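Long-range contacts in STM4351 (Salmonella enterica, PDB 2Y7I), which binds arginine with high specificity as a periplasmic solute-binding protein and probably hands it on to a membrane transport system: residues Q52-L57 with V69-D74; L117-T122 with A138-L143. All coordinates share one frame; numbering follows the deposited sequence.

Interactions 1 and 2 supply opposing parts of one arginine pocket, and together they hold one zinc ion through D55 and D140. Interaction 1 is buried and apolar: loops 52-57 and 69-74 meet through carbon side chains, leaving backbone carbonyls of the second loop to the ligand. Interaction 2 is only partly buried and far more polar, because strands 114-118 and 135-139 join there by backbone bonds before running out into a turn, a helix start and a watery edge. Each gives the ligand a carboxylate, but at different ends: D74 of interaction 1 meets the ammonium group, whereas E118 of interaction 2 meets the guanidinium, and T122 N, at the start of helix 122-130, binds ligand O.

Interaction 1. Residues Q52-L57 with V69-D74; sequences QSFDSL and VIAGMD. With ZN (zinc ion), chain D; ARG (arginine), chain C.
F54 reaches across to A71 and M73, and its ring is shared between protein and bound arginine. CG stands opposite the backbone N (chi1 180°), which carries the ring out over the ligand toward residues 69-74. F54 CB lies 4.0 Å from ligand NH1. Next along the ring, F54 CD1 comes within 3.4 Å of ligand NE, while ligand CD sits over one ring face, offset toward the rim. At the edge, F54 CE1 meets the carbonyl O of A71 at 3.5 Å. F54 CZ ends the side chain, touching M73 CE at 3.8 Å in an oblique approach; a flexible methionine, bent at its last torsion, can fit its methyl to this rim. L57 CD1 rests on A71 CB at 3.6 Å and also touches V69 CG1, the small alanine leaving room for the branched leucine. D55 points its side chain away from 69-74 and binds zinc through OD2, together with D140. The side chains that join the loops are carbon, and backbone atoms of A71, G72 and D74 turn to the ligand. A71 O accepts from ligand NE (2.9 Å) and weakly from NH2, G72 O and D74 OD1 take the ammonium group, and D74 N donates to OXT (3.0 Å). An aromatic face for ligand CD and a carbonyl for NE suit a side chain aliphatic along its stem and cationic at its end, consistent with arginine specificity.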
ATOM      1  N   GLN A  52       0.577  -0.810 -26.973  1.00 18.49           N
ATOM      2  CA  GLN A  52      -0.234  -1.416 -28.048  1.00 18.94           C
ATOM      3  C   GLN A  52      -1.682  -1.525 -27.554  1.00 17.56           C
ATOM      4  O   GLN A  52      -1.953  -1.240 -26.384  1.00 16.62           O
ATOM      5  CB  GLN A  52       0.334  -2.774 -28.480  1.00 20.38           C
ATOM      6  CG  GLN A  52       0.342  -3.851 -27.392  1.00 20.47           C
ATOM      7  CD  GLN A  52       1.038  -5.139 -27.835  1.00 24.20           C
ATOM      8  OE1 GLN A  52       2.238  -5.149 -28.121  1.00 26.02           O
ATOM      9  NE2 GLN A  52       0.283  -6.235 -27.884  1.00 23.46           N
ATOM     10  N   SER A  53      -2.607  -1.918 -28.426  1.00 16.96           N
ATOM     11  CA  SER A  53      -4.032  -1.928 -28.059  1.00 16.04           C
ATOM     12  C   SER A  53      -4.301  -2.828 -26.847  1.00 14.85           C
ATOM     13  O   SER A  53      -3.670  -3.882 -26.692  1.00 14.92           O
ATOM     14  CB  SER A  53      -4.908  -2.324 -29.261  1.00 16.22           C
ATOM     15  OG  SER A  53      -4.600  -3.629 -29.742  1.00 17.99           O
ATOM     16  N   PHE A  54      -5.229  -2.413 -25.991  1.00 13.89           N
ATOM     17  CA  PHE A  54      -5.515  -3.145 -24.742  1.00 13.34           C
ATOM     18  C   PHE A  54      -5.890  -4.601 -24.997  1.00 13.88           C
ATOM     19  O   PHE A  54      -5.436  -5.501 -24.277  1.00 13.98           O
ATOM     20  CB  PHE A  54      -6.643  -2.466 -23.948  1.00 12.49           C
ATOM     21  CG  PHE A  54      -6.984  -3.179 -22.649  1.00 12.60           C
ATOM     22  CD1 PHE A  54      -6.234  -2.947 -21.498  1.00 13.00           C
ATOM     23  CD2 PHE A  54      -8.050  -4.089 -22.586  1.00 12.95           C
ATOM     24  CE1 PHE A  54      -6.546  -3.598 -20.295  1.00 12.45           C
ATOM     25  CE2 PHE A  54      -8.369  -4.743 -21.388  1.00 12.64           C
ATOM     26  CZ  PHE A  54      -7.606  -4.507 -20.251  1.00 12.59           C
ATOM     27  N   ASP A  55      -6.705  -4.824 -26.028  1.00 14.12           N
ATOM     28  CA  ASP A  55      -7.199  -6.173 -26.352  1.00 14.80           C
ATOM     29  C   ASP A  55      -6.126  -7.116 -26.890  1.00 15.85           C
ATOM     30  O   ASP A  55      -6.365  -8.324 -27.001  1.00 16.96           O
ATOM     31  CB  ASP A  55      -8.371  -6.094 -27.337  1.00 15.01           C
ATOM     32  CG  ASP A  55      -7.975  -5.514 -28.692  1.00 15.65           C
ATOM     33  OD1 ASP A  55      -6.860  -4.966 -28.837  1.00 13.95           O
ATOM     34  OD2 ASP A  55      -8.796  -5.608 -29.627  1.00 19.08           O
ATOM     35  N   SER A  56      -4.955  -6.572 -27.238  1.00 15.81           N
ATOM     36  CA  SER A  56      -3.858  -7.385 -27.776  1.00 16.91           C
ATOM     37  C   SER A  56      -2.836  -7.779 -26.706  1.00 16.80           C
ATOM     38  O   SER A  56      -1.891  -8.521 -26.996  1.00 17.49           O
ATOM     39  CB  SER A  56      -3.137  -6.646 -28.913  1.00 17.89           C
ATOM     40  OG  SER A  56      -2.311  -5.614 -28.386  1.00 16.08           O
ATOM     41  N   LEU A  57      -3.033  -7.294 -25.483  1.00 15.60           N
ATOM     42  CA  LEU A  57      -2.013  -7.434 -24.439  1.00 15.82           C
ATOM     43  C   LEU A  57      -1.896  -8.857 -23.916  1.00 16.38           C
ATOM     44  O   LEU A  57      -0.791  -9.397 -23.828  1.00 16.01           O
ATOM     45  CB  LEU A  57      -2.272  -6.464 -23.288  1.00 14.50           C
ATOM     46  CG  LEU A  57      -1.991  -4.978 -23.546  1.00 14.56           C
ATOM     47  CD1 LEU A  57      -2.503  -4.163 -22.373  1.00 13.16           C
ATOM     48  CD2 LEU A  57      -0.496  -4.710 -23.811  1.00 15.46           C
ATOM     49  N   VAL A  69       2.368  -7.652 -18.040  1.00 16.31           N
ATOM     50  CA  VAL A  69       1.419  -6.651 -18.510  1.00 15.28           C
ATOM     51  C   VAL A  69       0.942  -5.872 -17.301  1.00 14.94           C
ATOM     52  O   VAL A  69       0.576  -6.462 -16.271  1.00 14.81           O
ATOM     53  CB  VAL A  69       0.215  -7.311 -19.249  1.00 15.51           C
ATOM     54  CG1 VAL A  69      -0.976  -6.373 -19.341  1.00 14.30           C
ATOM     55  CG2 VAL A  69       0.631  -7.756 -20.648  1.00 15.99           C
ATOM     56  N   ILE A  70       0.976  -4.546 -17.417  1.00 14.41           N
ATOM     57  CA  ILE A  70       0.315  -3.673 -16.454  1.00 14.08           C
ATOM     58  C   ILE A  70      -0.477  -2.630 -17.249  1.00 13.91           C
ATOM     59  O   ILE A  70       0.083  -1.945 -18.123  1.00 14.39           O
ATOM     60  CB  ILE A  70       1.323  -3.066 -15.426  1.00 14.44           C
ATOM     61  CG1 ILE A  70       0.588  -2.480 -14.211  1.00 14.47           C
ATOM     62  CG2 ILE A  70       2.284  -2.037 -16.086  1.00 15.37           C
ATOM     63  CD1 ILE A  70       1.529  -1.960 -13.089  1.00 14.29           C
ATOM     64  N   ALA A  71      -1.786  -2.547 -17.001  1.00 13.57           N
ATOM     65  CA  ALA A  71      -2.652  -1.696 -17.835  1.00 13.53           C
ATOM     66  C   ALA A  71      -4.027  -1.406 -17.242  1.00 13.21           C
ATOM     67  O   ALA A  71      -5.043  -1.506 -17.937  1.00 12.86           O
ATOM     68  CB  ALA A  71      -2.804  -2.313 -19.245  1.00 14.11           C
ATOM     69  N   GLY A  72      -4.064  -1.047 -15.958  1.00 13.10           N
ATOM     70  CA  GLY A  72      -5.328  -0.836 -15.266  1.00 13.23           C
ATOM     71  C   GLY A  72      -6.237  -2.045 -15.418  1.00 13.44           C
ATOM     72  O   GLY A  72      -7.446  -1.899 -15.532  1.00 13.04           O
ATOM     73  N   MET A  73      -5.646  -3.239 -15.376  1.00 13.16           N
ATOM     74  CA  MET A  73      -6.336  -4.470 -15.772  1.00 13.53           C
ATOM     75  C   MET A  73      -6.928  -5.231 -14.583  1.00 14.12           C
ATOM     76  O   MET A  73      -6.185  -5.764 -13.751  1.00 13.70           O
ATOM     77  CB  MET A  73      -5.366  -5.380 -16.551  1.00 13.77           C
ATOM     78  CG  MET A  73      -5.961  -6.733 -16.991  1.00 13.78           C
ATOM     79  SD  MET A  73      -4.819  -7.787 -17.928  1.00 16.21           S
ATOM     80  CE  MET A  73      -4.826  -6.919 -19.524  1.00 15.56           C
ATOM     81  N   ASP A  74      -8.260  -5.264 -14.514  1.00 14.23           N
ATOM     82  CA  ASP A  74      -8.993  -6.015 -13.490  1.00 15.39           C
ATOM     83  C   ASP A  74      -8.667  -7.495 -13.616  1.00 16.24           C
ATOM     84  O   ASP A  74      -8.631  -8.038 -14.724  1.00 16.11           O
ATOM     85  CB  ASP A  74     -10.512  -5.853 -13.669  1.00 15.53           C
ATOM     86  CG  ASP A  74     -11.021  -4.452 -13.320  1.00 16.65           C
ATOM     87  OD1 ASP A  74     -10.246  -3.477 -13.347  1.00 16.02           O
ATOM     88  OD2 ASP A  74     -12.234  -4.339 -13.005  1.00 20.53           O
TER
HETATM   89 ZN    ZN D1246      -8.057  -4.643 -31.292  1.00 16.19          ZN
HETATM   90  N   ARG C1245     -10.281  -1.675 -16.007  1.00 13.25           N
HETATM   91  CA  ARG C1245     -10.884  -2.066 -17.319  1.00 13.72           C
HETATM   92  C   ARG C1245     -10.595  -3.535 -17.601  1.00 13.54           C
HETATM   93  O   ARG C1245     -10.978  -4.049 -18.649  1.00 12.77           O
HETATM   94  CB  ARG C1245     -10.340  -1.187 -18.466  1.00 13.75           C
HETATM   95  CG  ARG C1245      -8.804  -1.164 -18.566  1.00 14.85           C
HETATM   96  CD  ARG C1245      -8.308  -0.406 -19.796  1.00 15.37           C
HETATM   97  NE  ARG C1245      -6.875  -0.128 -19.668  1.00 12.96           N
HETATM   98  CZ  ARG C1245      -6.130   0.492 -20.582  1.00 12.44           C
HETATM   99  NH1 ARG C1245      -6.657   0.916 -21.733  1.00 12.54           N
HETATM  100  NH2 ARG C1245      -4.850   0.686 -20.343  1.00 13.45           N
HETATM  101  OXT ARG C1245      -9.950  -4.229 -16.792  1.00 13.15           O

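Interaction 2. Residues L117-T122 with A138-L143; sequences LENGTT and AYDSYL. With ZN (zinc ion), chain D; ARG (arginine), chain C.
E118 and Y142 form the tight side of this contact. E118 CB presses to 3.2 Å from Y142 CE2, and the two side chains run across each other with carboxylate and ring planes 63° apart. A tyrosine suits this place because its ring packs obliquely against E118 CB, through CE2, while its hydroxyl bonds F158 O and takes a weak bond from E118 N. With chi1 at -152°, the extended glutamate chain leaves the strand away from its own backbone N and carries E118 OE1 to ligand NH1, 2.8 Å away; OE2 is held by T15. The strands pair in parallel, L117 with A138 and E118 with Y139, and Y139 N donates to L117 O. N119 N, donating to Y139 O at 2.9 Å, continues the pairing one residue beyond strand 114-118.

The other side is more polar and hydrated, joined by single bonds and waters rather than by packed carbon. In the conformer described, N119 ND2 donates to D140 OD1 (2.8 Å, 165°) and to a water that also bonds A138 O; a second conformer of N119 may not keep these bonds. Another water joins E118 OE2, weakly, to D140 O. D140 OD2 holds the zinc, so N119 at OD1 sits in its second shell.

G120, at positive phi in the type II turn from E118 to T121, has backbone angles that favour glycine. T121 OG1 bonds E118 O and caps Q124 N, and T122 N donates to ligand O at 3.0 Å. The contact thus closes a beta-alpha-beta unit: strand 114-118 lies between strands 135-139 and 156-160, helix 122-130 packs on L117 and A138, and S141 caps helix 142-150 through L143 N.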
ATOM      1  N   LEU A 117     -16.762   2.242 -25.956  1.00 15.31           N
ATOM      2  CA  LEU A 117     -15.980   1.560 -24.926  1.00 15.00           C
ATOM      3  C   LEU A 117     -14.817   0.849 -25.602  1.00 15.05           C
ATOM      4  O   LEU A 117     -14.749   0.792 -26.830  1.00 15.21           O
ATOM      5  CB  LEU A 117     -16.847   0.578 -24.124  1.00 15.56           C
ATOM      6  CG  LEU A 117     -17.874  -0.249 -24.920  1.00 17.23           C
ATOM      7  CD1 LEU A 117     -17.231  -1.419 -25.665  1.00 18.54           C
ATOM      8  CD2 LEU A 117     -18.988  -0.750 -24.026  1.00 19.74           C
ATOM      9  N   GLU A 118     -13.895   0.311 -24.812  1.00 14.64           N
ATOM     10  CA  GLU A 118     -12.698  -0.321 -25.373  1.00 15.50           C
ATOM     11  C   GLU A 118     -12.877  -1.826 -25.545  1.00 15.41           C
ATOM     12  O   GLU A 118     -13.434  -2.485 -24.668  1.00 14.69           O
ATOM     13  CB  GLU A 118     -11.511  -0.060 -24.451  1.00 15.69           C
ATOM     14  CG  GLU A 118     -10.139  -0.027 -25.100  1.00 18.94           C
ATOM     15  CD  GLU A 118      -9.110   0.622 -24.179  1.00 19.78           C
ATOM     16  OE1 GLU A 118      -9.115   0.266 -22.999  1.00 18.99           O
ATOM     17  OE2 GLU A 118      -8.350   1.520 -24.613  1.00 21.04           O
ATOM     18  N   ASN A 119     -12.393  -2.354 -26.672  1.00 15.33           N
ATOM     19  CA  ASN A 119     -12.370  -3.796 -26.936  0.50 15.73           C
ATOM     20  C   ASN A 119     -11.605  -4.519 -25.843  1.00 15.51           C
ATOM     21  O   ASN A 119     -10.570  -4.035 -25.403  1.00 14.84           O
ATOM     22  CB  ASN A 119     -11.682  -4.084 -28.274  0.50 16.27           C
ATOM     23  CG  ASN A 119     -12.624  -3.995 -29.445  0.50 16.55           C
ATOM     24  OD1 ASN A 119     -13.725  -4.545 -29.406  0.50 15.58           O
ATOM     25  ND2 ASN A 119     -12.194  -3.311 -30.507  0.50 14.92           N
ATOM     26  N   GLY A 120     -12.102  -5.677 -25.421  1.00 16.03           N
ATOM     27  CA  GLY A 120     -11.379  -6.532 -24.464  1.00 15.97           C
ATOM     28  C   GLY A 120     -11.570  -6.217 -22.987  1.00 15.57           C
ATOM     29  O   GLY A 120     -11.017  -6.919 -22.116  1.00 15.21           O
ATOM     30  N   THR A 121     -12.381  -5.200 -22.699  1.00 14.73           N
ATOM     31  CA  THR A 121     -12.544  -4.703 -21.323  1.00 13.50           C
ATOM     32  C   THR A 121     -13.717  -5.318 -20.557  1.00 13.44           C
ATOM     33  O   THR A 121     -14.641  -5.893 -21.147  1.00 13.56           O
ATOM     34  CB  THR A 121     -12.671  -3.147 -21.267  1.00 13.19           C
ATOM     35  OG1 THR A 121     -13.874  -2.725 -21.931  1.00 12.91           O
ATOM     36  CG2 THR A 121     -11.472  -2.496 -21.908  1.00 13.68           C
ATOM     37  N   THR A 122     -13.668  -5.158 -19.237  1.00 12.82           N
ATOM     38  CA  THR A 122     -14.805  -5.431 -18.353  1.00 13.05           C
ATOM     39  C   THR A 122     -16.029  -4.657 -18.817  1.00 12.83           C
ATOM     40  O   THR A 122     -17.148  -5.174 -18.808  1.00 13.43           O
ATOM     41  CB  THR A 122     -14.480  -4.973 -16.921  1.00 12.62           C
ATOM     42  OG1 THR A 122     -13.952  -3.647 -16.979  1.00 12.05           O
ATOM     43  CG2 THR A 122     -13.422  -5.881 -16.295  1.00 11.54           C
ATOM     44  N   ALA A 138     -17.270  -0.479 -30.166  1.00 18.24           N
ATOM     45  CA  ALA A 138     -15.952  -0.900 -29.699  1.00 18.26           C
ATOM     46  C   ALA A 138     -14.849  -0.086 -30.372  1.00 18.35           C
ATOM     47  O   ALA A 138     -14.895   0.156 -31.587  1.00 19.16           O
ATOM     48  CB  ALA A 138     -15.753  -2.390 -29.986  1.00 19.20           C
ATOM     49  N   TYR A 139     -13.864   0.301 -29.568  1.00 17.28           N
ATOM     50  CA  TYR A 139     -12.696   1.065 -30.002  1.00 17.49           C
ATOM     51  C   TYR A 139     -11.452   0.404 -29.435  1.00 17.58           C
ATOM     52  O   TYR A 139     -11.500  -0.147 -28.339  1.00 16.68           O
ATOM     53  CB  TYR A 139     -12.769   2.493 -29.435  1.00 16.62           C
ATOM     54  CG  TYR A 139     -13.887   3.322 -30.021  1.00 16.62           C
ATOM     55  CD1 TYR A 139     -15.163   3.314 -29.452  1.00 14.57           C
ATOM     56  CD2 TYR A 139     -13.670   4.106 -31.153  1.00 16.87           C
ATOM     57  CE1 TYR A 139     -16.200   4.065 -30.002  1.00 16.39           C
ATOM     58  CE2 TYR A 139     -14.704   4.883 -31.708  1.00 18.15           C
ATOM     59  CZ  TYR A 139     -15.963   4.845 -31.131  1.00 16.56           C
ATOM     60  OH  TYR A 139     -16.966   5.598 -31.690  1.00 18.38           O
ATOM     61  N   ASP A 140     -10.332   0.471 -30.155  1.00 18.36           N
ATOM     62  CA  ASP A 140      -9.054   0.084 -29.546  1.00 19.12           C
ATOM     63  C   ASP A 140      -8.341   1.225 -28.810  1.00 19.71           C
ATOM     64  O   ASP A 140      -7.149   1.132 -28.490  1.00 20.33           O
ATOM     65  CB  ASP A 140      -8.130  -0.606 -30.561  1.00 19.51           C
ATOM     66  CG  ASP A 140      -8.445  -2.078 -30.700  1.00 19.02           C
ATOM     67  OD1 ASP A 140      -9.535  -2.481 -30.242  1.00 18.03           O
ATOM     68  OD2 ASP A 140      -7.633  -2.843 -31.251  1.00 16.75           O
ATOM     69  N   SER A 141      -9.059   2.312 -28.555  1.00 20.63           N
ATOM     70  CA  SER A 141      -8.491   3.421 -27.791  1.00 21.22           C
ATOM     71  C   SER A 141      -9.585   4.341 -27.290  1.00 20.82           C
ATOM     72  O   SER A 141     -10.353   4.876 -28.094  1.00 20.29           O
ATOM     73  CB  SER A 141      -7.514   4.218 -28.663  1.00 22.88           C
ATOM     74  OG  SER A 141      -7.074   5.382 -27.985  1.00 25.95           O
ATOM     75  N   TYR A 142      -9.648   4.517 -25.968  1.00 19.88           N
ATOM     76  CA  TYR A 142     -10.564   5.491 -25.375  1.00 20.09           C
ATOM     77  C   TYR A 142     -10.411   6.879 -26.009  1.00 20.44           C
ATOM     78  O   TYR A 142     -11.385   7.618 -26.109  1.00 20.75           O
ATOM     79  CB  TYR A 142     -10.489   5.487 -23.824  1.00 19.29           C
ATOM     80  CG  TYR A 142     -11.378   4.414 -23.220  1.00 19.62           C
ATOM     81  CD1 TYR A 142     -12.759   4.573 -23.188  1.00 19.99           C
ATOM     82  CD2 TYR A 142     -10.842   3.227 -22.707  1.00 19.78           C
ATOM     83  CE1 TYR A 142     -13.598   3.581 -22.657  1.00 19.85           C
ATOM     84  CE2 TYR A 142     -11.670   2.229 -22.159  1.00 19.39           C
ATOM     85  CZ  TYR A 142     -13.054   2.413 -22.144  1.00 19.91           C
ATOM     86  OH  TYR A 142     -13.899   1.421 -21.649  1.00 16.07           O
ATOM     87  N   LEU A 143      -9.220   7.209 -26.511  1.00 21.18           N
ATOM     88  CA  LEU A 143      -9.017   8.507 -27.174  1.00 22.36           C
ATOM     89  C   LEU A 143      -9.908   8.699 -28.418  1.00 22.52           C
ATOM     90  O   LEU A 143     -10.485   9.771 -28.635  1.00 22.72           O
ATOM     91  CB  LEU A 143      -7.538   8.744 -27.540  1.00 23.83           C
ATOM     92  CG  LEU A 143      -6.386   8.471 -26.558  1.00 25.67           C
ATOM     93  CD1 LEU A 143      -5.086   9.140 -27.044  1.00 28.36           C
ATOM     94  CD2 LEU A 143      -6.694   8.880 -25.116  1.00 26.62           C
TER
HETATM   95 ZN    ZN D1246      -8.057  -4.643 -31.292  1.00 16.19          ZN
HETATM   96  N   ARG C1245     -10.281  -1.675 -16.007  1.00 13.25           N
HETATM   97  CA  ARG C1245     -10.884  -2.066 -17.319  1.00 13.72           C
HETATM   98  C   ARG C1245     -10.595  -3.535 -17.601  1.00 13.54           C
HETATM   99  O   ARG C1245     -10.978  -4.049 -18.649  1.00 12.77           O
HETATM  100  CB  ARG C1245     -10.340  -1.187 -18.466  1.00 13.75           C
HETATM  101  CG  ARG C1245      -8.804  -1.164 -18.566  1.00 14.85           C
HETATM  102  CD  ARG C1245      -8.308  -0.406 -19.796  1.00 15.37           C
HETATM  103  NE  ARG C1245      -6.875  -0.128 -19.668  1.00 12.96           N
HETATM  104  CZ  ARG C1245      -6.130   0.492 -20.582  1.00 12.44           C
HETATM  105  NH1 ARG C1245      -6.657   0.916 -21.733  1.00 12.54           N
HETATM  106  NH2 ARG C1245      -4.850   0.686 -20.343  1.00 13.45           N
HETATM  107  OXT ARG C1245      -9.950  -4.229 -16.792  1.00 13.15           O
HETATM  108  O   HOH W   1      -6.353  -0.015 -26.235  1.00 24.80           O
HETATM  109  O   HOH W   2      -8.614  -2.817 -26.941  1.00 12.60           O
HETATM  110  O   HOH W   3     -13.221  -1.693 -32.858  1.00 27.87           O